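Local coordinates for lipolytic protein G-D-S-L family (Veillonella parvula DSM 2008, PDB 4RW0) that probably hydrolyses ester bonds as a lipase- or acylhydrolase-like enzyme of the SGNH (GDSL) hydrolase family, at residues M104-Q112 / I140-F150. Residues are numbered along the deposited sequence; the frame is centred on the assembly and turned at random.
Sequences MVIIGLETQ and IKVIDFYTTLF
Ile107 N donates to Lys141 O, Ile143 N to Ile107 O (2.8 Å) and Leu109 N to Ile143 O, joining the two strands. All three bonds are nearly straight, with N-H...O angles of 170° or more. Towards the N-terminal ends of the segments, a water accepts from Lys141 N and donates to Val105 O. With CG anti to the carbonyl carbon (chi1 -51°), Leu109 sends CD1 across Val142 at roughly a right angle, 3.7 Å from Val142 CG1; on the other sheet face Ile106 CG2 meets Ile143 CD1. Helix 120-138 connects the strands in sequence, making a parallel beta-alpha-beta unit at one edge of the five-stranded sheet of the SGNH-hydrolase fold. Beyond the sheet, Glu110 O lies at the Tyr146 ring edge, near its plane, while Gln112 CB sits 3.5 Å from Tyr146 CE2. Tyr146 OH hydrogen-bonds Asp121 OD2 of helix 120-138; an alanine here would probably cost Asp121 its hydroxyl partner and open a gap beside Gln112 CB. A second water accepts from Gln112 N and donates to Gln112 OE1 and Tyr146 O, while Gln112 NE2 hydrogen-bonds Asp114 OD1. Further out, Asp144 N-caps helix 145-154, OD1 taking Thr147 N (3.1 Å) from above the carboxylate plane.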
HETATM    1  N   MSE A 104       1.993 -14.767   2.283  1.00 24.86           N
HETATM    2  CA  MSE A 104       1.294 -14.491   0.993  1.00 25.54           C
HETATM    3  C   MSE A 104       1.125 -12.994   0.877  1.00 25.80           C
HETATM    4  O   MSE A 104       0.536 -12.344   1.767  1.00 24.61           O
HETATM    5  CB  MSE A 104      -0.060 -15.208   1.092  1.00 25.76           C
HETATM    6  CG  MSE A 104       0.085 -16.756   1.065  1.00 31.13           C
HETATM    7 SE   MSE A 104      -1.647 -17.581   1.356  0.54 27.85          SE
HETATM    8  CE  MSE A 104      -1.687 -17.569   3.313  1.00 39.21           C
ATOM      9  N   VAL A 105       1.609 -12.437  -0.215  1.00 24.78           N
ATOM     10  CA  VAL A 105       1.735 -11.031  -0.396  1.00 25.62           C
ATOM     11  C   VAL A 105       0.442 -10.463  -0.992  1.00 29.00           C
ATOM     12  O   VAL A 105      -0.233 -11.111  -1.787  1.00 26.44           O
ATOM     13  CB  VAL A 105       2.887 -10.722  -1.338  1.00 27.64           C
ATOM     14  CG1 VAL A 105       2.914  -9.292  -1.765  1.00 30.44           C
ATOM     15  CG2 VAL A 105       4.231 -11.046  -0.671  1.00 31.79           C
ATOM     16  N   ILE A 106       0.119  -9.268  -0.555  1.00 22.62           N
ATOM     17  CA  ILE A 106      -0.946  -8.427  -1.155  1.00 24.16           C
ATOM     18  C   ILE A 106      -0.334  -7.120  -1.523  1.00 23.17           C
ATOM     19  O   ILE A 106       0.334  -6.484  -0.704  1.00 22.25           O
ATOM     20  CB  ILE A 106      -2.100  -8.222  -0.167  1.00 24.89           C
ATOM     21  CG1 ILE A 106      -2.665  -9.554   0.260  1.00 24.38           C
ATOM     22  CG2 ILE A 106      -3.154  -7.337  -0.815  1.00 23.25           C
ATOM     23  CD1 ILE A 106      -3.501  -9.494   1.514  1.00 26.43           C
ATOM     24  N   ILE A 107      -0.545  -6.708  -2.766  1.00 21.97           N
ATOM     25  CA  ILE A 107       0.027  -5.515  -3.286  1.00 23.42           C
ATOM     26  C   ILE A 107      -0.982  -4.353  -3.323  1.00 26.47           C
ATOM     27  O   ILE A 107      -2.108  -4.550  -3.779  1.00 26.33           O
ATOM     28  CB  ILE A 107       0.513  -5.755  -4.755  1.00 28.35           C
ATOM     29  CG1 ILE A 107       1.600  -6.813  -4.791  1.00 31.69           C
ATOM     30  CG2 ILE A 107       1.099  -4.504  -5.352  1.00 31.40           C
ATOM     31  CD1 ILE A 107       1.951  -7.256  -6.197  1.00 37.09           C
ATOM     32  N   GLY A 108      -0.581  -3.172  -2.848  1.00 22.71           N
ATOM     33  CA  GLY A 108      -1.419  -1.984  -2.953  1.00 23.27           C
ATOM     34  C   GLY A 108      -0.901  -1.110  -4.042  1.00 22.78           C
ATOM     35  O   GLY A 108       0.307  -0.973  -4.200  1.00 21.86           O
ATOM     36  N   LEU A 109      -1.788  -0.559  -4.863  1.00 24.42           N
ATOM     37  CA  LEU A 109      -1.380   0.375  -5.912  1.00 24.36           C
ATOM     38  C   LEU A 109      -1.513   1.754  -5.324  1.00 25.80           C
ATOM     39  O   LEU A 109      -2.616   2.179  -5.012  1.00 24.73           O
ATOM     40  CB  LEU A 109      -2.271   0.236  -7.144  1.00 26.28           C
ATOM     41  CG  LEU A 109      -2.415  -1.184  -7.651  1.00 26.11           C
ATOM     42  CD1 LEU A 109      -3.365  -1.270  -8.857  1.00 28.40           C
ATOM     43  CD2 LEU A 109      -1.063  -1.771  -8.018  1.00 26.23           C
ATOM     44  N   GLU A 110      -0.409   2.483  -5.257  1.00 22.75           N
ATOM     45  CA  GLU A 110      -0.400   3.735  -4.601  1.00 23.71           C
ATOM     46  C   GLU A 110      -1.217   4.791  -5.401  1.00 23.57           C
ATOM     47  O   GLU A 110      -1.380   4.688  -6.602  1.00 23.42           O
ATOM     48  CB  GLU A 110       1.020   4.207  -4.318  1.00 26.64           C
ATOM     49  CG  GLU A 110       1.075   5.049  -3.020  1.00 34.29           C
ATOM     50  CD  GLU A 110       2.438   5.030  -2.272  1.00 37.49           C
ATOM     51  OE1 GLU A 110       3.469   4.703  -2.906  1.00 35.97           O
ATOM     52  OE2 GLU A 110       2.445   5.364  -1.052  1.00 36.33           O
ATOM     53  N   THR A 111      -1.681   5.769  -4.680  1.00 22.07           N
ATOM     54  CA  THR A 111      -2.586   6.788  -5.138  1.00 24.41           C
ATOM     55  C   THR A 111      -1.896   7.892  -5.891  1.00 24.84           C
ATOM     56  O   THR A 111      -0.679   7.995  -5.957  1.00 25.72           O
ATOM     57  CB  THR A 111      -3.347   7.332  -3.904  1.00 24.45           C
ATOM     58  OG1 THR A 111      -2.424   7.587  -2.839  1.00 24.96           O
ATOM     59  CG2 THR A 111      -4.331   6.305  -3.411  1.00 25.95           C
ATOM     60  N   GLN A 112      -2.691   8.742  -6.516  1.00 25.93           N
ATOM     61  CA  GLN A 112      -2.157   9.722  -7.445  1.00 24.20           C
ATOM     62  C   GLN A 112      -1.327  10.825  -6.838  1.00 23.57           C
ATOM     63  O   GLN A 112      -1.491  11.197  -5.684  1.00 24.79           O
ATOM     64  CB  GLN A 112      -3.319  10.336  -8.249  1.00 25.59           C
ATOM     65  CG  GLN A 112      -4.109  11.387  -7.470  1.00 22.60           C
ATOM     66  CD  GLN A 112      -5.565  11.467  -7.955  1.00 25.71           C
ATOM     67  OE1 GLN A 112      -6.297  10.475  -7.948  1.00 27.33           O
ATOM     68  NE2 GLN A 112      -5.996  12.659  -8.325  1.00 27.58           N
ATOM     69  N   ILE A 140      -1.205 -12.969  -7.434  1.00 33.58           N
ATOM     70  CA  ILE A 140      -1.108 -12.173  -6.195  1.00 33.03           C
ATOM     71  C   ILE A 140      -2.273 -11.222  -6.156  1.00 30.14           C
ATOM     72  O   ILE A 140      -2.524 -10.548  -7.122  1.00 27.89           O
ATOM     73  CB  ILE A 140       0.181 -11.350  -6.214  1.00 32.91           C
ATOM     74  CG1 ILE A 140       1.380 -12.296  -6.138  1.00 35.58           C
ATOM     75  CG2 ILE A 140       0.227 -10.324  -5.087  1.00 31.69           C
ATOM     76  CD1 ILE A 140       2.649 -11.611  -6.565  1.00 37.43           C
ATOM     77  N   LYS A 141      -2.937 -11.123  -5.025  1.00 30.72           N
ATOM     78  CA  LYS A 141      -4.010 -10.137  -4.878  1.00 33.96           C
ATOM     79  C   LYS A 141      -3.550  -8.699  -4.879  1.00 32.44           C
ATOM     80  O   LYS A 141      -2.504  -8.399  -4.361  1.00 31.81           O
ATOM     81  CB  LYS A 141      -4.799 -10.442  -3.640  1.00 39.63           C
ATOM     82  CG  LYS A 141      -5.932 -11.384  -3.968  1.00 45.75           C
ATOM     83  CD  LYS A 141      -6.628 -11.789  -2.713  1.00 57.81           C
ATOM     84  CE  LYS A 141      -5.889 -12.935  -2.064  1.00 63.04           C
ATOM     85  NZ  LYS A 141      -6.444 -14.223  -2.555  1.00 62.77           N
ATOM     86  N   VAL A 142      -4.323  -7.839  -5.546  1.00 29.59           N
ATOM     87  CA  VAL A 142      -4.065  -6.434  -5.697  1.00 31.28           C
ATOM     88  C   VAL A 142      -5.203  -5.582  -5.071  1.00 31.81           C
ATOM     89  O   VAL A 142      -6.382  -5.872  -5.236  1.00 29.95           O
ATOM     90  CB  VAL A 142      -3.924  -6.057  -7.174  1.00 35.86           C
ATOM     91  CG1 VAL A 142      -3.891  -4.559  -7.359  1.00 37.05           C
ATOM     92  CG2 VAL A 142      -2.666  -6.653  -7.737  1.00 37.97           C
ATOM     93  N   ILE A 143      -4.827  -4.532  -4.353  1.00 28.68           N
ATOM     94  CA  ILE A 143      -5.772  -3.505  -3.928  1.00 26.50           C
ATOM     95  C   ILE A 143      -5.533  -2.196  -4.681  1.00 26.25           C
ATOM     96  O   ILE A 143      -4.519  -1.510  -4.476  1.00 26.71           O
ATOM     97  CB  ILE A 143      -5.731  -3.260  -2.384  1.00 25.67           C
ATOM     98  CG1 ILE A 143      -5.851  -4.562  -1.595  1.00 24.41           C
ATOM     99  CG2 ILE A 143      -6.809  -2.217  -1.991  1.00 25.40           C
ATOM    100  CD1 ILE A 143      -5.559  -4.419  -0.093  1.00 24.76           C
ATOM    101  N   ASP A 144      -6.472  -1.831  -5.555  1.00 26.07           N
ATOM    102  CA  ASP A 144      -6.305  -0.674  -6.461  1.00 26.78           C
ATOM    103  C   ASP A 144      -6.779   0.581  -5.786  1.00 26.45           C
ATOM    104  O   ASP A 144      -7.882   1.102  -6.103  1.00 25.67           O
ATOM    105  CB  ASP A 144      -7.069  -0.879  -7.798  1.00 29.24           C
ATOM    106  CG  ASP A 144      -6.816   0.245  -8.813  1.00 31.06           C
ATOM    107  OD1 ASP A 144      -6.019   1.190  -8.609  1.00 28.87           O
ATOM    108  OD2 ASP A 144      -7.449   0.210  -9.878  1.00 37.08           O
ATOM    109  N   PHE A 145      -5.965   1.117  -4.865  1.00 21.56           N
ATOM    110  CA  PHE A 145      -6.337   2.360  -4.214  1.00 21.81           C
ATOM    111  C   PHE A 145      -6.365   3.525  -5.171  1.00 22.57           C
ATOM    112  O   PHE A 145      -7.116   4.503  -4.980  1.00 19.80           O
ATOM    113  CB  PHE A 145      -5.376   2.669  -3.085  1.00 20.83           C
ATOM    114  CG  PHE A 145      -5.382   1.671  -1.947  1.00 20.88           C
ATOM    115  CD1 PHE A 145      -6.466   1.580  -1.060  1.00 20.56           C
ATOM    116  CD2 PHE A 145      -4.263   0.869  -1.699  1.00 24.97           C
ATOM    117  CE1 PHE A 145      -6.432   0.730   0.018  1.00 22.28           C
ATOM    118  CE2 PHE A 145      -4.232   0.015  -0.617  1.00 23.54           C
ATOM    119  CZ  PHE A 145      -5.327  -0.065   0.254  1.00 22.39           C
ATOM    120  N   TYR A 146      -5.490   3.473  -6.179  1.00 22.23           N
ATOM    121  CA  TYR A 146      -5.333   4.571  -7.094  1.00 20.86           C
ATOM    122  C   TYR A 146      -6.717   4.936  -7.708  1.00 21.59           C
ATOM    123  O   TYR A 146      -7.115   6.107  -7.697  1.00 24.73           O
ATOM    124  CB  TYR A 146      -4.376   4.218  -8.277  1.00 22.68           C
ATOM    125  CG  TYR A 146      -4.211   5.364  -9.266  1.00 24.51           C
ATOM    126  CD1 TYR A 146      -5.129   5.594 -10.284  1.00 25.80           C
ATOM    127  CD2 TYR A 146      -3.154   6.232  -9.163  1.00 23.93           C
ATOM    128  CE1 TYR A 146      -5.011   6.682 -11.142  1.00 25.83           C
ATOM    129  CE2 TYR A 146      -3.038   7.303  -9.994  1.00 25.31           C
ATOM    130  CZ  TYR A 146      -3.962   7.519 -11.006  1.00 26.26           C
ATOM    131  OH  TYR A 146      -3.755   8.653 -11.793  1.00 29.14           O
ATOM    132  N   THR A 147      -7.418   3.923  -8.183  1.00 24.38           N
ATOM    133  CA  THR A 147      -8.689   4.129  -8.881  1.00 28.82           C
ATOM    134  C   THR A 147      -9.776   4.651  -7.947  1.00 29.36           C
ATOM    135  O   THR A 147     -10.538   5.565  -8.275  1.00 27.83           O
ATOM    136  CB  THR A 147      -9.123   2.858  -9.575  1.00 29.11           C
ATOM    137  OG1 THR A 147      -8.123   2.506 -10.515  1.00 28.30           O
ATOM    138  CG2 THR A 147     -10.433   3.092 -10.393  1.00 34.98           C
ATOM    139  N   THR A 148      -9.797   4.126  -6.738  1.00 26.31           N
ATOM    140  CA  THR A 148     -10.723   4.577  -5.724  1.00 24.94           C
ATOM    141  C   THR A 148     -10.690   6.049  -5.454  1.00 22.48           C
ATOM    142  O   THR A 148     -11.722   6.713  -5.468  1.00 24.34           O
ATOM    143  CB  THR A 148     -10.466   3.772  -4.399  1.00 26.24           C
ATOM    144  OG1 THR A 148     -10.611   2.392  -4.653  1.00 25.18           O
ATOM    145  CG2 THR A 148     -11.434   4.150  -3.378  1.00 28.97           C
ATOM    146  N   LEU A 149      -9.528   6.610  -5.206  1.00 20.77           N
ATOM    147  CA  LEU A 149      -9.447   8.009  -4.959  1.00 20.66           C
ATOM    148  C   LEU A 149      -9.510   8.874  -6.229  1.00 23.19           C
ATOM    149  O   LEU A 149      -9.980  10.032  -6.157  1.00 20.24           O
ATOM    150  CB  LEU A 149      -8.199   8.351  -4.170  1.00 22.47           C
ATOM    151  CG  LEU A 149      -8.227   7.728  -2.723  1.00 23.03           C
ATOM    152  CD1 LEU A 149      -7.289   8.467  -1.798  1.00 24.36           C
ATOM    153  CD2 LEU A 149      -9.607   7.768  -2.046  1.00 24.69           C
ATOM    154  N   PHE A 150      -8.994   8.352  -7.351  1.00 23.78           N
ATOM    155  CA  PHE A 150      -9.034   9.121  -8.601  1.00 26.92           C
ATOM    156  C   PHE A 150     -10.487   9.414  -8.983  1.00 23.37           C
ATOM    157  O   PHE A 150     -10.842  10.543  -9.267  1.00 27.00           O
ATOM    158  CB  PHE A 150      -8.351   8.342  -9.749  1.00 28.55           C
ATOM    159  CG  PHE A 150      -8.425   9.080 -11.075  1.00 30.74           C
ATOM    160  CD1 PHE A 150      -7.598  10.140 -11.335  1.00 32.61           C
ATOM    161  CD2 PHE A 150      -9.394   8.746 -12.031  1.00 37.33           C
ATOM    162  CE1 PHE A 150      -7.696  10.843 -12.554  1.00 36.22           C
ATOM    163  CE2 PHE A 150      -9.520   9.463 -13.238  1.00 34.23           C
ATOM    164  CZ  PHE A 150      -8.651  10.484 -13.502  1.00 32.34           C
TER
HETATM  165  O   HOH W   1      -2.213 -12.677  -2.623  1.00 42.56           O
HETATM  166  O   HOH W   2      -5.514   8.386  -6.611  1.00 24.00           O
HETATM  167  O   HOH W   3      -8.950  12.940  -9.619  1.00 29.21           O